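Local coordinates for Fe-regulated protein B (Neisseria meningitidis, PDB 4AIP), which imports iron across the meningococcal outer membrane as a TonB-dependent transporter, a 22-stranded beta-barrel closed from within by a plug domain, at residues K66-I71 against V149-G154; M112-V117 against Q134-V139; D472-S477 against I522-D527; L563-N568 against L621-P626. All coordinates share one frame; numbering follows the deposited sequence.

Interaction 1: residues K66-I71 against V149-G154; sequences KIRTNI and VQKGAG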
loop_
_atom_site.group_PDB
_atom_site.type_symbol
_atom_site.label_atom_id
_atom_site.label_comp_id
_atom_site.label_asym_id
_atom_site.label_seq_id
_atom_site.Cartn_x
_atom_site.Cartn_y
_atom_site.Cartn_z
ATOM N N LYS B 66 37.629 -1.324 -22.566
ATOM C CA LYS B 66 36.520 -0.631 -23.170
ATOM C C LYS B 66 35.140 -1.374 -23.151
ATOM O O LYS B 66 34.087 -0.742 -23.195
ATOM C CB LYS B 66 36.942 -0.204 -24.548
ATOM C CG LYS B 66 35.864 0.151 -25.490
ATOM C CD LYS B 66 36.434 0.130 -26.889
ATOM C CE LYS B 66 35.393 0.484 -27.967
ATOM N NZ LYS B 66 34.877 1.869 -27.809
ATOM N N ILE B 67 35.179 -2.693 -23.058
ATOM C CA ILE B 67 33.986 -3.495 -22.912
ATOM C C ILE B 67 34.281 -4.366 -21.735
ATOM O O ILE B 67 35.246 -5.135 -21.748
ATOM C CB ILE B 67 33.683 -4.355 -24.198
ATOM C CG1 ILE B 67 33.253 -3.434 -25.339
ATOM C CG2 ILE B 67 32.566 -5.330 -23.958
ATOM C CD1 ILE B 67 33.302 -4.105 -26.724
ATOM N N ARG B 68 33.471 -4.193 -20.701
ATOM C CA ARG B 68 33.595 -5.011 -19.519
ATOM C C ARG B 68 32.268 -5.729 -19.348
ATOM O O ARG B 68 31.225 -5.119 -19.025
ATOM C CB ARG B 68 34.018 -4.199 -18.314
ATOM C CG ARG B 68 35.272 -4.753 -17.618
ATOM C CD ARG B 68 36.013 -3.579 -16.989
ATOM N NE ARG B 68 37.034 -4.027 -16.022
ATOM C CZ ARG B 68 37.992 -3.227 -15.516
ATOM N NH1 ARG B 68 38.084 -1.947 -15.906
ATOM N NH2 ARG B 68 38.902 -3.720 -14.661
ATOM N N THR B 69 32.315 -7.019 -19.664
ATOM C CA THR B 69 31.158 -7.874 -19.642
ATOM C C THR B 69 31.060 -8.449 -18.249
ATOM O O THR B 69 32.043 -8.894 -17.705
ATOM C CB THR B 69 31.251 -9.002 -20.745
ATOM O OG1 THR B 69 31.208 -8.401 -22.053
ATOM C CG2 THR B 69 30.096 -10.010 -20.622
ATOM N N ASN B 70 29.847 -8.468 -17.701
ATOM C CA ASN B 70 29.568 -9.165 -16.444
ATOM C C ASN B 70 30.435 -8.681 -15.323
ATOM O O ASN B 70 31.101 -9.468 -14.668
ATOM C CB ASN B 70 29.755 -10.684 -16.597
ATOM C CG ASN B 70 28.611 -11.340 -17.336
ATOM O OD1 ASN B 70 27.703 -10.682 -17.808
ATOM N ND2 ASN B 70 28.646 -12.651 -17.417
ATOM N N ILE B 71 30.439 -7.370 -15.132
ATOM C CA ILE B 71 31.158 -6.743 -14.026
ATOM C C ILE B 71 30.599 -7.245 -12.713
ATOM O O ILE B 71 31.328 -7.543 -11.790
ATOM C CB ILE B 71 30.964 -5.226 -14.045
ATOM C CG1 ILE B 71 31.866 -4.585 -15.066
ATOM C CG2 ILE B 71 31.286 -4.595 -12.727
ATOM C CD1 ILE B 71 31.528 -3.148 -15.205
ATOM N N VAL B 149 29.367 -3.048 -18.993
ATOM C CA VAL B 149 29.649 -1.637 -19.360
ATOM C C VAL B 149 30.310 -1.614 -20.741
ATOM O O VAL B 149 31.028 -2.539 -21.133
ATOM C CB VAL B 149 30.491 -0.900 -18.254
ATOM C CG1 VAL B 149 31.867 -1.435 -18.236
ATOM C CG2 VAL B 149 30.512 0.593 -18.421
ATOM N N GLN B 150 29.982 -0.596 -21.503
ATOM C CA GLN B 150 30.604 -0.382 -22.796
ATOM C C GLN B 150 30.858 1.107 -22.866
ATOM O O GLN B 150 29.935 1.929 -22.600
ATOM C CB GLN B 150 29.760 -0.966 -23.975
ATOM C CG GLN B 150 28.796 -0.024 -24.734
ATOM C CD GLN B 150 29.445 1.024 -25.729
ATOM O OE1 GLN B 150 30.663 1.082 -25.987
ATOM N NE2 GLN B 150 28.579 1.870 -26.268
ATOM N N LYS B 151 32.100 1.456 -23.200
ATOM C CA LYS B 151 32.593 2.821 -22.972
ATOM C C LYS B 151 32.904 3.466 -24.282
ATOM O O LYS B 151 33.423 2.806 -25.187
ATOM C CB LYS B 151 33.840 2.791 -22.102
ATOM C CG LYS B 151 33.662 2.017 -20.815
ATOM C CD LYS B 151 34.920 2.129 -19.908
ATOM C CE LYS B 151 35.076 0.821 -19.151
ATOM N NZ LYS B 151 35.963 0.880 -17.975
ATOM N N GLY B 152 32.573 4.753 -24.403
ATOM C CA GLY B 152 32.819 5.487 -25.675
ATOM C C GLY B 152 31.861 5.019 -26.790
ATOM O O GLY B 152 30.809 4.363 -26.521
ATOM N N ALA B 153 32.220 5.343 -28.037
ATOM C CA ALA B 153 31.405 5.044 -29.211
ATOM C C ALA B 153 31.454 3.543 -29.466
ATOM O O ALA B 153 32.538 2.931 -29.450
ATOM C CB ALA B 153 31.887 5.826 -30.409
ATOM N N GLY B 154 30.294 2.937 -29.664
ATOM C CA GLY B 154 30.290 1.478 -29.804
ATOM C C GLY B 154 30.359 1.114 -31.261
ATOM O O GLY B 154 30.398 1.991 -32.125
#
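Lys66, just ahead of strand 67-70, meets the end of strand 149-151 and the turn after it through both its backbone and its side chain. Its carbonyl O accepts from Lys151 N at 3.0 Å. Its side chain, with CG anti to the backbone N (chi1 162°), runs straight to CE and bends at the last torsion, which brings NZ to two carbonyls: Lys151 O at 3.1 Å, and Ala153 O, where the ammonium approaches tilted from the carbonyl plane. Ile67 and Gln150 form a non-hydrogen-bonded antiparallel pair, Ile67 CA lying 3.6 Å from Val149 O. Arg68 and Val149 make the hydrogen-bonded pair that follows, with Arg68 N giving to Val149 O at 3.0 Å and Val149 N to Arg68 O at 2.8 Å. Farther out, Arg68 NH1 comes within 4.1 Å of Lys151 NZ, and Glu590 of the barrel wall makes a salt bridge to each, one per carboxylate oxygen. Ile71 CD1 then packs on Val149 CG1 at 3.5 Å, a methyl that also touches Arg68 CB. This edge of the plug sheet is thus joined by backbone bonds and by the Lys66 ammonium, while two cations sharing the Glu590 carboxylate tie it electrostatically to the barrel wall.

Interaction 2: residues M112-V117 against Q134-V139; sequences MGQNSV and QGRFIV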
loop_
_atom_site.group_PDB
_atom_site.type_symbol
_atom_site.label_atom_id
_atom_site.label_comp_id
_atom_site.label_asym_id
_atom_site.label_seq_id
_atom_site.Cartn_x
_atom_site.Cartn_y
_atom_site.Cartn_z
ATOM N N MET B 112 31.805 11.528 -18.677
ATOM C CA MET B 112 30.652 11.895 -19.465
ATOM C C MET B 112 29.337 11.525 -18.766
ATOM O O MET B 112 29.174 10.354 -18.304
ATOM C CB MET B 112 30.706 11.197 -20.808
ATOM C CG MET B 112 31.793 11.619 -21.828
ATOM S SD MET B 112 31.863 13.390 -22.179
ATOM C CE MET B 112 30.215 13.651 -22.861
ATOM N N GLY B 113 28.409 12.501 -18.685
ATOM C CA GLY B 113 27.077 12.312 -18.066
ATOM C C GLY B 113 25.963 11.541 -18.798
ATOM O O GLY B 113 26.134 11.087 -19.944
ATOM N N GLN B 114 24.798 11.409 -18.141
ATOM C CA GLN B 114 23.671 10.628 -18.708
ATOM C C GLN B 114 22.949 11.308 -19.905
ATOM O O GLN B 114 22.010 10.773 -20.483
ATOM C CB GLN B 114 22.664 10.224 -17.621
ATOM C CG GLN B 114 23.240 9.425 -16.458
ATOM C CD GLN B 114 22.181 9.139 -15.429
ATOM O OE1 GLN B 114 21.349 8.251 -15.638
ATOM N NE2 GLN B 114 22.169 9.906 -14.325
ATOM N N ASN B 115 23.417 12.480 -20.286
ATOM C CA ASN B 115 23.078 13.050 -21.566
ATOM C C ASN B 115 23.662 12.174 -22.706
ATOM O O ASN B 115 23.119 12.145 -23.801
ATOM C CB ASN B 115 23.615 14.482 -21.607
ATOM C CG ASN B 115 23.400 15.165 -22.962
ATOM O OD1 ASN B 115 22.312 15.680 -23.274
ATOM N ND2 ASN B 115 24.450 15.217 -23.737
ATOM N N SER B 116 24.734 11.442 -22.436
ATOM C CA SER B 116 25.427 10.724 -23.496
ATOM C C SER B 116 25.570 9.288 -23.102
ATOM O O SER B 116 25.892 8.470 -23.987
ATOM C CB SER B 116 26.863 11.207 -23.818
ATOM O OG SER B 116 27.314 12.338 -23.091
ATOM N N VAL B 117 25.397 8.946 -21.818
ATOM C CA VAL B 117 25.528 7.514 -21.392
ATOM C C VAL B 117 24.189 6.968 -20.908
ATOM O O VAL B 117 23.450 7.648 -20.192
ATOM C CB VAL B 117 26.624 7.300 -20.269
ATOM C CG1 VAL B 117 27.875 8.185 -20.553
ATOM C CG2 VAL B 117 26.064 7.691 -18.908
ATOM N N GLN B 134 17.686 16.818 -11.446
ATOM C CA GLN B 134 17.851 15.475 -10.928
ATOM C C GLN B 134 18.472 14.659 -12.045
ATOM O O GLN B 134 18.427 15.054 -13.196
ATOM C CB GLN B 134 16.485 14.895 -10.514
ATOM C CG GLN B 134 15.412 14.939 -11.626
ATOM C CD GLN B 134 14.129 14.467 -11.116
ATOM O OE1 GLN B 134 13.400 15.239 -10.492
ATOM N NE2 GLN B 134 13.831 13.157 -11.323
ATOM N N GLY B 135 19.035 13.513 -11.705
ATOM C CA GLY B 135 19.595 12.653 -12.721
ATOM C C GLY B 135 18.558 11.720 -13.291
ATOM O O GLY B 135 17.435 11.636 -12.839
ATOM N N ARG B 136 18.955 11.017 -14.315
ATOM C CA ARG B 136 18.119 10.036 -14.881
ATOM C C ARG B 136 18.185 8.775 -14.007
ATOM O O ARG B 136 19.152 8.520 -13.316
ATOM C CB ARG B 136 18.522 9.771 -16.341
ATOM C CG ARG B 136 18.228 10.911 -17.315
ATOM C CD ARG B 136 19.074 10.760 -18.560
ATOM N NE ARG B 136 18.649 11.606 -19.687
ATOM C CZ ARG B 136 19.022 12.881 -19.901
ATOM N NH1 ARG B 136 19.845 13.513 -19.056
ATOM N NH2 ARG B 136 18.551 13.532 -20.954
ATOM N N PHE B 137 17.100 8.005 -14.098
ATOM C CA PHE B 137 16.726 6.939 -13.215
ATOM C C PHE B 137 17.704 5.809 -13.321
ATOM O O PHE B 137 18.062 5.351 -14.432
ATOM C CB PHE B 137 15.354 6.442 -13.658
ATOM C CG PHE B 137 14.638 5.693 -12.614
ATOM C CD1 PHE B 137 14.925 4.361 -12.381
ATOM C CD2 PHE B 137 13.696 6.323 -11.831
ATOM C CE1 PHE B 137 14.299 3.685 -11.363
ATOM C CE2 PHE B 137 13.029 5.637 -10.812
ATOM C CZ PHE B 137 13.325 4.331 -10.594
ATOM N N ILE B 138 18.145 5.357 -12.163
ATOM C CA ILE B 138 19.071 4.249 -12.129
ATOM C C ILE B 138 18.370 3.070 -11.525
ATOM O O ILE B 138 17.800 3.148 -10.434
ATOM C CB ILE B 138 20.365 4.602 -11.393
ATOM C CG1 ILE B 138 20.940 5.868 -12.029
ATOM C CG2 ILE B 138 21.378 3.376 -11.437
ATOM C CD1 ILE B 138 22.094 6.554 -11.237
ATOM N N VAL B 139 18.430 1.979 -12.280
ATOM C CA VAL B 139 17.696 0.778 -11.994
ATOM C C VAL B 139 18.187 0.255 -10.633
ATOM O O VAL B 139 19.279 0.509 -10.241
ATOM C CB VAL B 139 17.957 -0.225 -13.118
ATOM C CG1 VAL B 139 19.440 -0.560 -13.132
ATOM C CG2 VAL B 139 17.077 -1.467 -12.962
#
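Gln114 and Arg136 bring two irregular backbones together, their CA atoms 6.8 Å apart, where the tight turn after strand 112-113 faces the loop between strands 118-121 and 144-151. Both belong to the plug domain that fills the barrel of a TonB-dependent receptor. The turn is drawn in by Gly113 O, which accepts from both Ser116 N and Val117 N. From it Gln114 reaches across with its chain extended beyond CG, while Arg136 runs the other way, so that the two chains lie side by side pointing in opposite senses. The root of the glutamine meets the outer part of the arginine, Gln114 CB lying 3.7 Å from Arg136 CD. The Gln114 amide ends against the backbone of Arg136, and its plane stands 64° from that of the guanidinium. Beyond it, Ile138 CG1 borders the same amide more loosely.

At the other end, the Arg136 guanidinium slips beneath the turn, with the peptide following Gln114 over one of its faces. Its stronger polar partner lies elsewhere: NH2 gives a hydrogen bond to Asp127 O, and the bond from NE to Ser128 O is weak. The turn in its own right meets the barrel, since Asn115 O accepts from Arg506 and Arg509. Over the guanidinium face, Gln114 O sits 3.3 Å above the plane, displaced toward the rim, and Asn115 CA lies farther up on that side.

Interaction 3: residues D472-S477 against I522-D527; sequences DGKTVS and IISIAD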
loop_
_atom_site.group_PDB
_atom_site.type_symbol
_atom_site.label_atom_id
_atom_site.label_comp_id
_atom_site.label_asym_id
_atom_site.label_seq_id
_atom_site.Cartn_x
_atom_site.Cartn_y
_atom_site.Cartn_z
ATOM N N ASP B 472 5.582 22.425 -30.312
ATOM C CA ASP B 472 4.889 23.405 -31.157
ATOM C C ASP B 472 4.420 22.755 -32.454
ATOM O O ASP B 472 3.830 23.413 -33.285
ATOM C CB ASP B 472 5.796 24.603 -31.457
ATOM C CG ASP B 472 7.118 24.201 -32.150
ATOM O OD1 ASP B 472 7.517 22.976 -32.157
ATOM O OD2 ASP B 472 7.782 25.137 -32.695
ATOM N N GLY B 473 4.710 21.468 -32.623
ATOM C CA GLY B 473 4.369 20.742 -33.831
ATOM C C GLY B 473 5.462 20.714 -34.888
ATOM O O GLY B 473 5.316 20.027 -35.941
ATOM N N LYS B 474 6.561 21.442 -34.630
ATOM C CA LYS B 474 7.628 21.532 -35.606
ATOM C C LYS B 474 8.420 20.243 -35.698
ATOM O O LYS B 474 8.789 19.668 -34.688
ATOM C CB LYS B 474 8.541 22.690 -35.331
ATOM C CG LYS B 474 9.685 22.717 -36.347
ATOM C CD LYS B 474 10.198 24.116 -36.614
ATOM C CE LYS B 474 11.404 24.030 -37.499
ATOM N NZ LYS B 474 12.196 25.264 -37.323
ATOM N N THR B 475 8.683 19.823 -36.931
ATOM C CA THR B 475 9.344 18.579 -37.224
ATOM C C THR B 475 10.694 18.799 -37.956
ATOM O O THR B 475 10.752 19.506 -38.954
ATOM C CB THR B 475 8.382 17.732 -38.032
ATOM O OG1 THR B 475 7.868 16.701 -37.186
ATOM C CG2 THR B 475 9.061 17.076 -39.231
ATOM N N VAL B 476 11.771 18.208 -37.455
ATOM C CA VAL B 476 13.097 18.329 -38.050
ATOM C C VAL B 476 13.743 16.965 -38.020
ATOM O O VAL B 476 13.709 16.296 -36.986
ATOM C CB VAL B 476 13.970 19.319 -37.276
ATOM C CG1 VAL B 476 15.439 19.168 -37.649
ATOM C CG2 VAL B 476 13.552 20.725 -37.539
ATOM N N SER B 477 14.283 16.507 -39.148
ATOM C CA SER B 477 15.010 15.238 -39.127
ATOM C C SER B 477 16.348 15.373 -39.755
ATOM O O SER B 477 16.659 16.456 -40.274
ATOM C CB SER B 477 14.242 14.039 -39.694
ATOM O OG SER B 477 13.342 14.375 -40.640
ATOM N N ILE B 522 8.046 28.657 -25.353
ATOM C CA ILE B 522 7.979 27.654 -26.345
ATOM C C ILE B 522 9.352 27.107 -26.603
ATOM O O ILE B 522 10.327 27.849 -26.612
ATOM C CB ILE B 522 7.417 28.263 -27.626
ATOM C CG1 ILE B 522 5.894 28.417 -27.510
ATOM C CG2 ILE B 522 7.663 27.360 -28.842
ATOM C CD1 ILE B 522 5.199 27.109 -27.828
ATOM N N ILE B 523 9.446 25.798 -26.806
ATOM C CA ILE B 523 10.739 25.184 -26.993
ATOM C C ILE B 523 10.694 24.407 -28.273
ATOM O O ILE B 523 9.947 23.444 -28.389
ATOM C CB ILE B 523 11.161 24.275 -25.779
ATOM C CG1 ILE B 523 11.375 25.121 -24.517
ATOM C CG2 ILE B 523 12.407 23.421 -26.157
ATOM C CD1 ILE B 523 12.692 25.932 -24.514
ATOM N N SER B 524 11.489 24.840 -29.235
ATOM C CA SER B 524 11.422 24.292 -30.566
ATOM C C SER B 524 12.789 23.762 -31.004
ATOM O O SER B 524 13.668 23.512 -30.165
ATOM C CB SER B 524 10.861 25.346 -31.524
ATOM O OG SER B 524 10.803 24.861 -32.847
ATOM N N ILE B 525 12.952 23.579 -32.309
ATOM C CA ILE B 525 14.175 23.044 -32.891
ATOM C C ILE B 525 14.490 23.808 -34.190
ATOM O O ILE B 525 13.612 24.043 -35.006
ATOM C CB ILE B 525 14.061 21.484 -33.086
ATOM C CG1 ILE B 525 15.389 20.875 -33.546
ATOM C CG2 ILE B 525 12.866 21.085 -33.974
ATOM C CD1 ILE B 525 15.401 19.366 -33.538
ATOM N N ALA B 526 15.738 24.225 -34.354
ATOM C CA ALA B 526 16.147 24.981 -35.539
ATOM C C ALA B 526 16.175 24.104 -36.780
ATOM O O ALA B 526 16.233 22.881 -36.677
ATOM C CB ALA B 526 17.494 25.611 -35.323
ATOM N N ASP B 527 16.167 24.743 -37.952
ATOM C CA ASP B 527 15.915 24.050 -39.205
ATOM C C ASP B 527 16.921 23.014 -39.613
ATOM O O ASP B 527 16.530 21.958 -40.115
ATOM C CB ASP B 527 15.717 25.023 -40.366
ATOM C CG ASP B 527 14.404 25.754 -40.302
ATOM O OD1 ASP B 527 13.450 25.283 -39.667
ATOM O OD2 ASP B 527 14.330 26.829 -40.907
#
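Lys474 reaches across to the segment 522-527 with its whole length, and its path links much of the polar part of the contact. CB starts beside the Ser524 hydroxyl, 4.0 Å from OG. CG, set anti to the backbone N (chi1 178°), heads for the other segment and passes Ile525 CG2. CD has both Ser524 OG and Ile525 O within about 4 Å, CE comes within 3.2 Å of Asp527 OD1, and NZ finishes with two acceptors. Lys474 NZ gives to Ile525 O at 3.0 Å, nearly along the C=O axis. Lys474 NZ also meets Asp527 OD1 at 2.7 Å, a salt bridge in which the ammonium stands above the carboxylate plane and the two side chains cross at about a right angle.

Upstream, Asp472 OD2 takes a hydrogen bond from Ser524 OG at 3.0 Å on its syn side. The companion oxygen, OD1, accepts from Lys474 N, forming an Asx turn, and from Thr470 OG1 as well. The carboxylate is therefore held at both oxygens, and the turn it closes also sets the start of the lysine. Downstream the contact becomes apolar: Val476 CG2 packs on Ile525 CG2 at 3.6 Å and against Ala526 O.

In the fold, 472-477 takes in the last part of the hairpin turn after barrel strand 455-469 and the start of strand 475-490. Strand 522-525 belongs to the long excursion between strands 495-506 and 532-544, and it runs parallel to strand 575-597, bonding through Ile522 and Ser524 to Arg576.

Interaction 4: residues L563-N568 against L621-P626; sequences LANPQN and LLSANP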
loop_
_atom_site.group_PDB
_atom_site.type_symbol
_atom_site.label_atom_id
_atom_site.label_comp_id
_atom_site.label_asym_id
_atom_site.label_seq_id
_atom_site.Cartn_x
_atom_site.Cartn_y
_atom_site.Cartn_z
ATOM N N LEU B 563 24.763 19.709 -28.521
ATOM C CA LEU B 563 23.608 20.550 -28.369
ATOM C C LEU B 563 23.370 20.669 -26.920
ATOM O O LEU B 563 23.442 19.677 -26.198
ATOM C CB LEU B 563 22.331 19.882 -28.917
ATOM C CG LEU B 563 22.346 19.233 -30.300
ATOM C CD1 LEU B 563 22.417 17.705 -30.177
ATOM C CD2 LEU B 563 21.085 19.680 -30.974
ATOM N N ALA B 564 22.969 21.842 -26.455
ATOM C CA ALA B 564 22.612 21.869 -25.057
ATOM C C ALA B 564 21.448 22.778 -24.791
ATOM O O ALA B 564 20.318 22.319 -24.748
ATOM C CB ALA B 564 23.812 22.213 -24.188
ATOM N N ASN B 565 21.702 24.056 -24.623
ATOM C CA ASN B 565 20.636 24.960 -24.319
ATOM C C ASN B 565 20.126 25.588 -25.629
ATOM O O ASN B 565 20.871 25.700 -26.615
ATOM C CB ASN B 565 21.119 26.044 -23.355
ATOM C CG ASN B 565 21.378 25.525 -21.916
ATOM O OD1 ASN B 565 20.790 24.524 -21.458
ATOM N ND2 ASN B 565 22.253 26.209 -21.204
ATOM N N PRO B 566 18.850 26.023 -25.641
ATOM C CA PRO B 566 18.310 26.511 -26.884
ATOM C C PRO B 566 18.698 27.979 -27.210
ATOM O O PRO B 566 19.051 28.768 -26.319
ATOM C CB PRO B 566 16.805 26.337 -26.686
ATOM C CG PRO B 566 16.608 26.573 -25.253
ATOM C CD PRO B 566 17.873 26.152 -24.542
ATOM N N GLN B 567 18.634 28.317 -28.501
ATOM C CA GLN B 567 18.998 29.626 -28.989
ATOM C C GLN B 567 17.722 30.427 -29.147
ATOM O O GLN B 567 16.687 29.876 -29.484
ATOM C CB GLN B 567 19.742 29.505 -30.319
ATOM C CG GLN B 567 18.825 29.182 -31.503
ATOM C CD GLN B 567 19.489 29.306 -32.863
ATOM O OE1 GLN B 567 20.677 29.534 -32.961
ATOM N NE2 GLN B 567 18.702 29.150 -33.923
ATOM N N ASN B 568 17.803 31.726 -28.870
ATOM C CA ASN B 568 16.700 32.670 -29.085
ATOM C C ASN B 568 16.420 32.798 -30.596
ATOM O O ASN B 568 17.372 32.798 -31.410
ATOM C CB ASN B 568 17.064 34.052 -28.511
ATOM C CG ASN B 568 16.940 34.129 -26.976
ATOM O OD1 ASN B 568 16.841 33.112 -26.278
ATOM N ND2 ASN B 568 16.937 35.356 -26.454
ATOM N N LEU B 621 26.083 28.411 -25.677
ATOM C CA LEU B 621 24.926 27.708 -25.109
ATOM C C LEU B 621 25.223 26.317 -24.475
ATOM O O LEU B 621 24.304 25.668 -23.968
ATOM C CB LEU B 621 23.839 27.572 -26.178
ATOM C CG LEU B 621 23.239 28.837 -26.778
ATOM C CD1 LEU B 621 22.637 28.445 -28.069
ATOM C CD2 LEU B 621 22.220 29.516 -25.852
ATOM N N LEU B 622 26.478 25.854 -24.525
ATOM C CA LEU B 622 26.866 24.626 -23.832
ATOM C C LEU B 622 26.753 24.744 -22.282
ATOM O O LEU B 622 26.687 25.851 -21.728
ATOM C CB LEU B 622 28.258 24.141 -24.276
ATOM C CG LEU B 622 28.453 23.685 -25.727
ATOM C CD1 LEU B 622 29.671 22.755 -25.891
ATOM C CD2 LEU B 622 27.218 23.017 -26.292
ATOM N N SER B 623 26.722 23.590 -21.609
ATOM C CA SER B 623 26.337 23.521 -20.218
ATOM C C SER B 623 27.228 22.619 -19.367
ATOM O O SER B 623 27.750 21.586 -19.814
ATOM C CB SER B 623 24.894 23.064 -20.099
ATOM O OG SER B 623 24.202 23.893 -19.186
ATOM N N ALA B 624 27.425 23.065 -18.132
ATOM C CA ALA B 624 28.169 22.294 -17.129
ATOM C C ALA B 624 27.210 21.522 -16.206
ATOM O O ALA B 624 27.664 20.877 -15.253
ATOM C CB ALA B 624 29.131 23.204 -16.311
ATOM N N ASN B 625 25.906 21.573 -16.500
ATOM C CA ASN B 625 24.956 20.677 -15.857
ATOM C C ASN B 625 25.611 19.267 -15.816
ATOM O O ASN B 625 26.080 18.762 -16.833
ATOM C CB ASN B 625 23.581 20.660 -16.557
ATOM C CG ASN B 625 22.813 21.999 -16.428
ATOM O OD1 ASN B 625 23.376 23.014 -16.009
ATOM N ND2 ASN B 625 21.517 21.993 -16.793
ATOM N N PRO B 626 25.668 18.659 -14.603
ATOM C CA PRO B 626 26.328 17.390 -14.387
ATOM C C PRO B 626 25.813 16.286 -15.320
ATOM O O PRO B 626 26.528 15.333 -15.603
ATOM C CB PRO B 626 26.031 17.095 -12.914
ATOM C CG PRO B 626 24.940 18.065 -12.523
ATOM C CD PRO B 626 25.096 19.216 -13.360
#
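One backbone hydrogen bond links the two segments: Asn565 N gives to Leu621 O at 3.1 Å, with an N-H...O angle of 150°. The same carbonyl is flanked by carbon, since Ala564 CB and Asn565 CB lie 3.5 Å and 3.3 Å from Leu621 O.

Van der Waals packing centres on Leu621. Its CG is anti to the carbonyl carbon (chi1 -61°), which lays the branched end along the chain from Asn565 to Gln567. CD2 touches Pro566 O at 3.3 Å, while CD1 rests against Gln567 CB at 3.8 Å. Leu622 adds a looser touch, its CD2 4.1 Å from Ala564 CB.

Polar side chains contribute little directly across the contact. Asn565 ND2 lies 3.6 Å from Ser623 OG, whose own bond to Asn625 OD1 is weak. The Gln567 amide turns to other partners, donating through NE2 to Glu577 and bonding through OE1 to His617.

Here the connection after strand 548-563, running into short strand 567-568, meets the loop between strands 600-615 and 635-644, consistent with the long strand connections of a TonB-dependent receptor barrel packing on one another.

In the fold
Interactions 1 and 2 belong to the plug, and along the chain interaction 2 is nested inside the loop that interaction 1 closes; their centres are 16 Å apart. Interactions 3 and 4 join barrel strand ends and connecting loops farther from the middle of the chain. Interaction 2 is the buried one; the other three are only partly buried. Regular strand pairing marks interaction 1, whereas interaction 2 relies on two long side chains lying along each other and against backbone, between a turn and a loop. Interaction 3 adds a salt bridge and interaction 4 is mainly apolar. These last two touch, Ile523 CD1 lying 4.0 Å from Pro566 CG, and both reach strand 575-597.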